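Local structure of EchA1_1 (Mycobacterium avium subsp. paratuberculosis, 3R9T) at residues 52-60 / 197-208; 144-155 / 229-240. The protein probably hydrates the double bond of enoyl-CoA thioesters reversibly to 3-hydroxyacyl-CoA, a step of fatty acid oxidation. One frame throughout, in Å; residues are numbered along the deposited sequence.

Contact 1 of 2, residues 52-60 / 197-208; sequences PEVRAVVLT and LALASAITVNAP
Arg55 bends its long side chain over the segment around Thr204 and Pro208 and slips its guanidinium between these two residues. The chain folds at chi2 and chi3 (-63° and -47°), which brings the group back toward residues 204-208. There NH2 gives a nearly straight hydrogen bond to the backbone O of Asn206, 2.8 Å long at an N-H...O angle of 161°. The acceptor lies close to the guanidinium plane, whereas the donor stands above the plane of the Asn206 carbonyl; NH1 adds only a weak bond to the same oxygen. Pro208 CB sits 3.5 Å above the plane of the Arg55 guanidinium, over its centre, and Thr204 CA covers the rim of the other face, so the flat group is held from both sides.

Nearer the backbone, Thr204 CG2 packs against Arg55 CB at 3.4 Å and reaches Ala56 CB at 3.6 Å. In the crotonase fold of this family the helix packs on one side of the main sheet; here helix 197-204 runs nearly antiparallel to strand 56-60, their axes 9.1 Å apart at closest approach. Small residues face each other: Ala56 CB meets Ala200 CB at 4.1 Å. Farther along the strand, Val58 CG2 touches Leu197 CD2 more loosely. The Asn206 side chain turns to a second subunit, where Lys140 and the backbone of Leu167 and Thr168 bind its amide.

Contact 2 of 2, residues 144-155 / 229-240; sequences IAAAGGVFRIAE and DEPGWDRTMREM. With BEZ (benzoic acid), chain E.
Helices 149-155 and 230-240 run 9.5 Å apart at their closest, with their N-to-C directions 139° from each other, and the CA atoms of Phe151 and Gly232, 5.9 Å apart, are the closest pair. In this crotonase-family subunit the contact joins the C-terminal helical region to the loop and helix that border the ligand pocket. Phe151 lies between the two helices: Gly232 CA lies over one face of its ring, 3.8 Å from the centroid in a CH-pi contact, and Gly148 O lies over the opposite face. The ring edge points at Trp233 in a T-shaped pair, planes at 85°, with CZ over the indole face.

Trp233 CZ3 and CH2 come to 3.4 Å from Gly148 N, and Ala146 O meets the indole edge-on. Arg152, extended from CG to NE, brings NH2 to Asp229 OD2 in a 2.9 Å salt bridge that approaches from above the carboxylate plane; its NH1 is bonded to Val96 O. Water 2 joins Arg152 NE to Asp229 OD1, giving this pair a second link.

At the other end Met240 curls at chi2 and chi3, laying CG against Ala146 CB and SD against Ile144 CG1 and bringing CE beside the benzoic acid. Thr236 OG1 donates to Gly232 O, and water 1, which also binds Ala145 O, donates to Thr236 OG1 at 3.0 Å.

How the contacts relate
The two contacts lie in one crotonase-family subunit with centres 28 Å apart, and their nearest atoms stay about 11 Å from each other. Along the chain they interleave, since 144-155 falls between the segments of contact 1 and 197-208 between those of contact 2. Only contact 2 borders the ligand: Ala147 N donates to benzoic acid O1 at 3.2 Å, while Glu118 of the same pocket bonds Gly149 N. Contact 1 packs a helix on the main sheet away from that site. Each also faces a different neighbour, contact 1 the second subunit and contact 2 the third.

Contact 1 of 2, residues 52-60 / 197-208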
# COMPACT_ATOMS: atom_id res chain seq x y z
N PRO B 52 10.32 16.22 27.51
CA PRO B 52 9.06 16.74 27.00
C PRO B 52 9.18 18.14 26.36
O PRO B 52 8.20 18.63 25.80
CB PRO B 52 8.17 16.78 28.24
CG PRO B 52 9.10 16.90 29.40
CD PRO B 52 10.50 16.52 28.94
N GLU B 53 10.34 18.78 26.41
CA GLU B 53 10.50 20.02 25.64
C GLU B 53 10.77 19.74 24.14
O GLU B 53 10.66 20.65 23.31
CB GLU B 53 11.63 20.88 26.18
CG GLU B 53 11.38 21.53 27.53
CD GLU B 53 12.48 22.52 27.90
OE1 GLU B 53 13.41 22.70 27.09
OE2 GLU B 53 12.41 23.11 29.00
N VAL B 54 11.13 18.51 23.81
CA VAL B 54 11.31 18.10 22.41
C VAL B 54 9.98 17.61 21.81
O VAL B 54 9.34 16.70 22.33
CB VAL B 54 12.38 17.00 22.29
CG1 VAL B 54 12.49 16.53 20.85
CG2 VAL B 54 13.74 17.50 22.80
N ARG B 55 9.58 18.23 20.69
CA ARG B 55 8.31 17.93 20.02
C ARG B 55 8.46 17.23 18.67
O ARG B 55 7.48 16.71 18.12
CB ARG B 55 7.51 19.21 19.80
CG ARG B 55 7.03 19.90 21.08
CD ARG B 55 6.05 19.04 21.88
NE ARG B 55 5.05 18.50 20.97
CZ ARG B 55 3.96 19.13 20.53
NH1 ARG B 55 3.62 20.33 20.97
NH2 ARG B 55 3.17 18.51 19.65
N ALA B 56 9.67 17.26 18.12
CA ALA B 56 9.96 16.65 16.82
C ALA B 56 11.47 16.47 16.67
O ALA B 56 12.26 17.15 17.32
CB ALA B 56 9.43 17.52 15.68
N VAL B 57 11.84 15.54 15.80
CA VAL B 57 13.22 15.25 15.51
C VAL B 57 13.46 15.32 14.03
O VAL B 57 12.68 14.76 13.25
CB VAL B 57 13.56 13.84 15.99
CG1 VAL B 57 14.97 13.42 15.55
CG2 VAL B 57 13.40 13.77 17.50
N VAL B 58 14.53 16.01 13.64
CA VAL B 58 15.04 16.02 12.27
C VAL B 58 16.41 15.35 12.22
O VAL B 58 17.29 15.65 13.04
CB VAL B 58 15.17 17.45 11.71
CG1 VAL B 58 15.86 17.47 10.35
CG2 VAL B 58 13.79 18.09 11.59
N LEU B 59 16.57 14.44 11.25
CA LEU B 59 17.81 13.71 11.00
C LEU B 59 18.37 14.19 9.66
O LEU B 59 17.67 14.17 8.67
CB LEU B 59 17.57 12.19 10.93
CG LEU B 59 18.82 11.36 10.60
CD1 LEU B 59 19.83 11.45 11.76
CD2 LEU B 59 18.45 9.90 10.27
N THR B 60 19.63 14.63 9.64
CA THR B 60 20.27 15.10 8.40
C THR B 60 21.76 14.69 8.41
O THR B 60 22.25 14.09 9.38
CB THR B 60 20.07 16.63 8.27
OG1 THR B 60 20.30 17.08 6.91
CG2 THR B 60 20.98 17.39 9.27
N LEU B 197 12.61 21.91 9.08
CA LEU B 197 12.16 22.62 10.28
C LEU B 197 10.78 23.24 10.08
O LEU B 197 9.98 23.29 11.02
CB LEU B 197 13.18 23.69 10.66
CG LEU B 197 14.50 23.14 11.22
CD1 LEU B 197 15.50 24.30 11.40
CD2 LEU B 197 14.33 22.35 12.52
N ALA B 198 10.49 23.70 8.86
CA ALA B 198 9.16 24.25 8.58
C ALA B 198 8.09 23.15 8.64
O ALA B 198 6.99 23.37 9.18
CB ALA B 198 9.15 24.93 7.21
N LEU B 199 8.40 21.98 8.09
CA LEU B 199 7.49 20.84 8.19
C LEU B 199 7.33 20.42 9.66
O LEU B 199 6.21 20.15 10.12
CB LEU B 199 8.00 19.66 7.36
CG LEU B 199 7.14 18.39 7.35
CD1 LEU B 199 5.70 18.72 6.89
CD2 LEU B 199 7.77 17.34 6.44
N ALA B 200 8.42 20.38 10.41
CA ALA B 200 8.34 20.08 11.84
C ALA B 200 7.37 21.04 12.54
O ALA B 200 6.55 20.62 13.38
CB ALA B 200 9.70 20.16 12.50
N SER B 201 7.45 22.32 12.16
CA SER B 201 6.59 23.35 12.75
C SER B 201 5.11 23.09 12.47
O SER B 201 4.28 23.39 13.32
CB SER B 201 7.04 24.78 12.38
OG SER B 201 6.58 25.18 11.11
N ALA B 202 4.79 22.47 11.33
CA ALA B 202 3.41 22.12 10.98
C ALA B 202 2.83 21.01 11.85
O ALA B 202 1.61 20.82 11.86
CB ALA B 202 3.30 21.72 9.47
N ILE B 203 3.70 20.27 12.54
CA ILE B 203 3.32 19.20 13.46
C ILE B 203 3.38 19.65 14.90
O ILE B 203 2.47 19.34 15.67
CB ILE B 203 4.24 17.97 13.27
CG1 ILE B 203 4.20 17.49 11.82
CG2 ILE B 203 3.85 16.81 14.25
CD1 ILE B 203 5.31 16.49 11.50
N THR B 204 4.42 20.40 15.28
CA THR B 204 4.64 20.72 16.69
C THR B 204 3.64 21.74 17.23
O THR B 204 3.51 21.88 18.45
CB THR B 204 6.08 21.24 16.95
OG1 THR B 204 6.29 22.45 16.23
CG2 THR B 204 7.14 20.19 16.52
N VAL B 205 2.93 22.44 16.35
CA VAL B 205 1.84 23.31 16.80
C VAL B 205 0.64 22.50 17.28
O VAL B 205 -0.24 23.05 17.95
CB VAL B 205 1.37 24.32 15.73
CG1 VAL B 205 2.49 25.31 15.42
CG2 VAL B 205 0.85 23.62 14.45
N ASN B 206 0.61 21.20 16.94
CA ASN B 206 -0.52 20.33 17.28
C ASN B 206 -0.37 19.74 18.67
O ASN B 206 0.70 19.83 19.29
CB ASN B 206 -0.69 19.24 16.22
CG ASN B 206 -0.96 19.83 14.84
OD1 ASN B 206 -1.59 20.90 14.71
ND2 ASN B 206 -0.47 19.15 13.80
N ALA B 207 -1.46 19.16 19.17
CA ALA B 207 -1.50 18.63 20.53
C ALA B 207 -0.56 17.45 20.66
O ALA B 207 -0.68 16.50 19.90
CB ALA B 207 -2.91 18.23 20.90
N PRO B 208 0.42 17.52 21.58
CA PRO B 208 1.45 16.47 21.68
C PRO B 208 0.90 15.08 21.93
O PRO B 208 1.35 14.12 21.32
CB PRO B 208 2.31 16.91 22.88
CG PRO B 208 1.50 17.91 23.61
CD PRO B 208 0.68 18.60 22.56

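Contact 2 of 2, residues 144-155 / 229-240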
# COMPACT_ATOMS: atom_id res chain seq x y z
N ILE B 144 22.29 -7.59 1.22
CA ILE B 144 20.91 -7.13 1.02
C ILE B 144 20.68 -5.90 1.88
O ILE B 144 21.51 -5.58 2.72
CB ILE B 144 19.83 -8.20 1.38
CG1 ILE B 144 19.97 -8.69 2.83
CG2 ILE B 144 19.80 -9.36 0.33
CD1 ILE B 144 18.84 -9.61 3.28
N ALA B 145 19.55 -5.22 1.64
CA ALA B 145 19.13 -4.09 2.46
C ALA B 145 18.62 -4.62 3.79
O ALA B 145 17.41 -4.77 3.99
CB ALA B 145 18.04 -3.26 1.72
N ALA B 146 19.57 -4.91 4.67
CA ALA B 146 19.33 -5.59 5.94
C ALA B 146 18.78 -4.66 7.01
O ALA B 146 18.27 -5.14 8.02
CB ALA B 146 20.62 -6.28 6.44
N ALA B 147 18.88 -3.35 6.80
CA ALA B 147 18.39 -2.35 7.75
C ALA B 147 16.93 -1.94 7.50
O ALA B 147 16.56 -0.77 7.66
CB ALA B 147 19.32 -1.10 7.72
N GLY B 148 16.10 -2.93 7.17
CA GLY B 148 14.67 -2.72 6.94
C GLY B 148 14.25 -2.53 5.48
O GLY B 148 13.05 -2.58 5.17
N GLY B 149 15.19 -2.29 4.58
CA GLY B 149 14.81 -1.88 3.22
C GLY B 149 14.08 -2.98 2.46
O GLY B 149 13.14 -2.72 1.71
N VAL B 150 14.49 -4.22 2.65
CA VAL B 150 13.91 -5.32 1.87
C VAL B 150 12.41 -5.49 2.12
O VAL B 150 11.67 -5.79 1.18
CB VAL B 150 14.62 -6.68 2.10
CG1 VAL B 150 13.96 -7.77 1.25
CG2 VAL B 150 16.10 -6.59 1.77
N PHE B 151 11.96 -5.31 3.36
CA PHE B 151 10.54 -5.42 3.62
C PHE B 151 9.78 -4.10 3.74
O PHE B 151 8.55 -4.11 3.67
CB PHE B 151 10.27 -6.32 4.83
CG PHE B 151 10.74 -5.75 6.15
CD1 PHE B 151 11.97 -6.11 6.68
CD2 PHE B 151 9.91 -4.91 6.89
CE1 PHE B 151 12.39 -5.60 7.91
CE2 PHE B 151 10.30 -4.41 8.13
CZ PHE B 151 11.53 -4.76 8.65
N ARG B 152 10.46 -2.97 3.92
CA ARG B 152 9.74 -1.70 3.98
C ARG B 152 9.55 -1.06 2.63
O ARG B 152 8.63 -0.27 2.48
CB ARG B 152 10.42 -0.69 4.91
CG ARG B 152 10.33 -1.09 6.36
CD ARG B 152 11.14 -0.19 7.27
NE ARG B 152 10.79 -0.42 8.68
CZ ARG B 152 11.56 -0.08 9.72
NH1 ARG B 152 12.74 0.50 9.55
NH2 ARG B 152 11.14 -0.34 10.95
N ILE B 153 10.40 -1.39 1.65
CA ILE B 153 10.33 -0.66 0.38
C ILE B 153 8.97 -0.91 -0.30
O ILE B 153 8.33 0.05 -0.78
CB ILE B 153 11.54 -0.94 -0.57
CG1 ILE B 153 11.56 0.08 -1.72
CG2 ILE B 153 11.53 -2.34 -1.08
CD1 ILE B 153 11.90 1.47 -1.29
N ALA B 154 8.48 -2.15 -0.25
CA ALA B 154 7.20 -2.46 -0.87
C ALA B 154 6.02 -2.04 -0.02
O ALA B 154 4.88 -2.07 -0.49
CB ALA B 154 7.09 -3.94 -1.23
N GLU B 155 6.28 -1.66 1.22
CA GLU B 155 5.26 -1.08 2.09
C GLU B 155 5.01 0.41 1.82
O GLU B 155 3.95 0.94 2.19
CB GLU B 155 5.66 -1.27 3.53
CG GLU B 155 5.57 -2.71 3.95
CD GLU B 155 6.06 -2.99 5.36
OE1 GLU B 155 6.65 -2.09 6.00
OE2 GLU B 155 5.86 -4.14 5.82
N ASP B 229 6.42 -5.32 12.01
CA ASP B 229 7.76 -5.46 11.42
C ASP B 229 8.54 -6.69 11.88
O ASP B 229 9.56 -7.05 11.27
CB ASP B 229 8.62 -4.24 11.74
CG ASP B 229 8.20 -2.99 11.01
OD1 ASP B 229 7.35 -3.06 10.07
OD2 ASP B 229 8.75 -1.92 11.39
N GLU B 230 8.08 -7.34 12.95
CA GLU B 230 8.86 -8.41 13.56
C GLU B 230 9.14 -9.58 12.61
O GLU B 230 10.28 -10.05 12.54
CB GLU B 230 8.24 -8.83 14.90
CG GLU B 230 8.30 -7.68 15.91
CD GLU B 230 9.73 -7.20 16.16
OE1 GLU B 230 10.05 -6.02 15.89
OE2 GLU B 230 10.56 -8.03 16.60
N PRO B 231 8.14 -10.01 11.82
CA PRO B 231 8.44 -11.08 10.87
C PRO B 231 9.45 -10.66 9.81
O PRO B 231 10.30 -11.45 9.44
CB PRO B 231 7.07 -11.40 10.25
CG PRO B 231 6.09 -10.97 11.31
CD PRO B 231 6.70 -9.73 11.90
N GLY B 232 9.36 -9.42 9.35
CA GLY B 232 10.33 -8.86 8.41
C GLY B 232 11.74 -8.86 8.96
O GLY B 232 12.67 -9.26 8.27
N TRP B 233 11.89 -8.40 10.21
CA TRP B 233 13.21 -8.43 10.85
C TRP B 233 13.73 -9.85 10.99
O TRP B 233 14.90 -10.11 10.73
CB TRP B 233 13.18 -7.75 12.22
CG TRP B 233 13.05 -6.25 12.14
CD1 TRP B 233 12.05 -5.49 12.70
CD2 TRP B 233 13.94 -5.32 11.50
NE1 TRP B 233 12.26 -4.16 12.43
CE2 TRP B 233 13.41 -4.03 11.70
CE3 TRP B 233 15.13 -5.45 10.76
CZ2 TRP B 233 14.02 -2.87 11.20
CZ3 TRP B 233 15.74 -4.29 10.26
CH2 TRP B 233 15.17 -3.02 10.48
N ASP B 234 12.87 -10.74 11.46
CA ASP B 234 13.23 -12.14 11.63
C ASP B 234 13.70 -12.77 10.31
O ASP B 234 14.74 -13.44 10.28
CB ASP B 234 12.05 -12.93 12.20
CG ASP B 234 11.75 -12.58 13.64
OD1 ASP B 234 12.54 -11.86 14.29
OD2 ASP B 234 10.70 -13.05 14.13
N ARG B 235 12.94 -12.55 9.23
CA ARG B 235 13.31 -13.08 7.89
C ARG B 235 14.59 -12.47 7.38
O ARG B 235 15.42 -13.16 6.81
CB ARG B 235 12.20 -12.90 6.86
CG ARG B 235 11.03 -13.79 7.13
CD ARG B 235 9.97 -13.66 6.07
NE ARG B 235 8.77 -14.36 6.52
CZ ARG B 235 7.63 -13.79 6.88
NH1 ARG B 235 7.46 -12.47 6.80
NH2 ARG B 235 6.62 -14.54 7.31
N THR B 236 14.76 -11.17 7.59
CA THR B 236 16.00 -10.49 7.19
C THR B 236 17.23 -11.05 7.90
O THR B 236 18.24 -11.35 7.27
CB THR B 236 15.89 -8.97 7.44
OG1 THR B 236 14.81 -8.43 6.67
CG2 THR B 236 17.22 -8.26 7.10
N MET B 237 17.11 -11.23 9.22
CA MET B 237 18.20 -11.76 10.03
C MET B 237 18.57 -13.19 9.57
O MET B 237 19.75 -13.51 9.42
CB MET B 237 17.83 -11.72 11.52
CG MET B 237 17.97 -10.33 12.13
SD MET B 237 17.13 -10.05 13.71
CE MET B 237 17.61 -8.36 14.03
N ARG B 238 17.56 -14.01 9.34
CA ARG B 238 17.74 -15.39 8.84
C ARG B 238 18.52 -15.43 7.51
O ARG B 238 19.45 -16.22 7.34
CB ARG B 238 16.35 -16.03 8.70
CG ARG B 238 16.22 -17.32 7.91
CD ARG B 238 14.76 -17.84 8.06
NE ARG B 238 13.85 -17.51 6.95
CZ ARG B 238 12.53 -17.37 7.06
NH1 ARG B 238 11.92 -17.45 8.25
NH2 ARG B 238 11.80 -17.11 5.98
N GLU B 239 18.13 -14.55 6.59
CA GLU B 239 18.74 -14.53 5.26
C GLU B 239 20.16 -13.97 5.33
O GLU B 239 21.05 -14.49 4.66
CB GLU B 239 17.90 -13.74 4.25
CG GLU B 239 16.51 -14.28 3.99
CD GLU B 239 16.49 -15.49 3.10
OE1 GLU B 239 17.56 -15.89 2.58
OE2 GLU B 239 15.39 -16.05 2.91
N MET B 240 20.38 -12.95 6.16
CA MET B 240 21.71 -12.31 6.25
C MET B 240 22.75 -13.25 6.81
O MET B 240 23.90 -13.25 6.37
CB MET B 240 21.67 -11.07 7.14
CG MET B 240 21.39 -9.80 6.38
SD MET B 240 22.68 -9.30 5.22
CE MET B 240 23.75 -8.20 6.15
C BEZ E . 22.34 -2.37 4.50
O1 BEZ E . 21.20 -2.21 4.98
O2 BEZ E . 22.63 -1.83 3.41
C1 BEZ E . 23.33 -3.16 5.28
C2 BEZ E . 23.13 -3.33 6.64
C3 BEZ E . 24.05 -4.06 7.39
C4 BEZ E . 25.15 -4.62 6.77
C5 BEZ E . 25.35 -4.45 5.40
C6 BEZ E . 24.44 -3.71 4.65
O HOH W 1 15.39 -5.66 5.69
O HOH W 2 8.03 -0.57 8.88
O HOH W 3 6.46 -4.62 8.26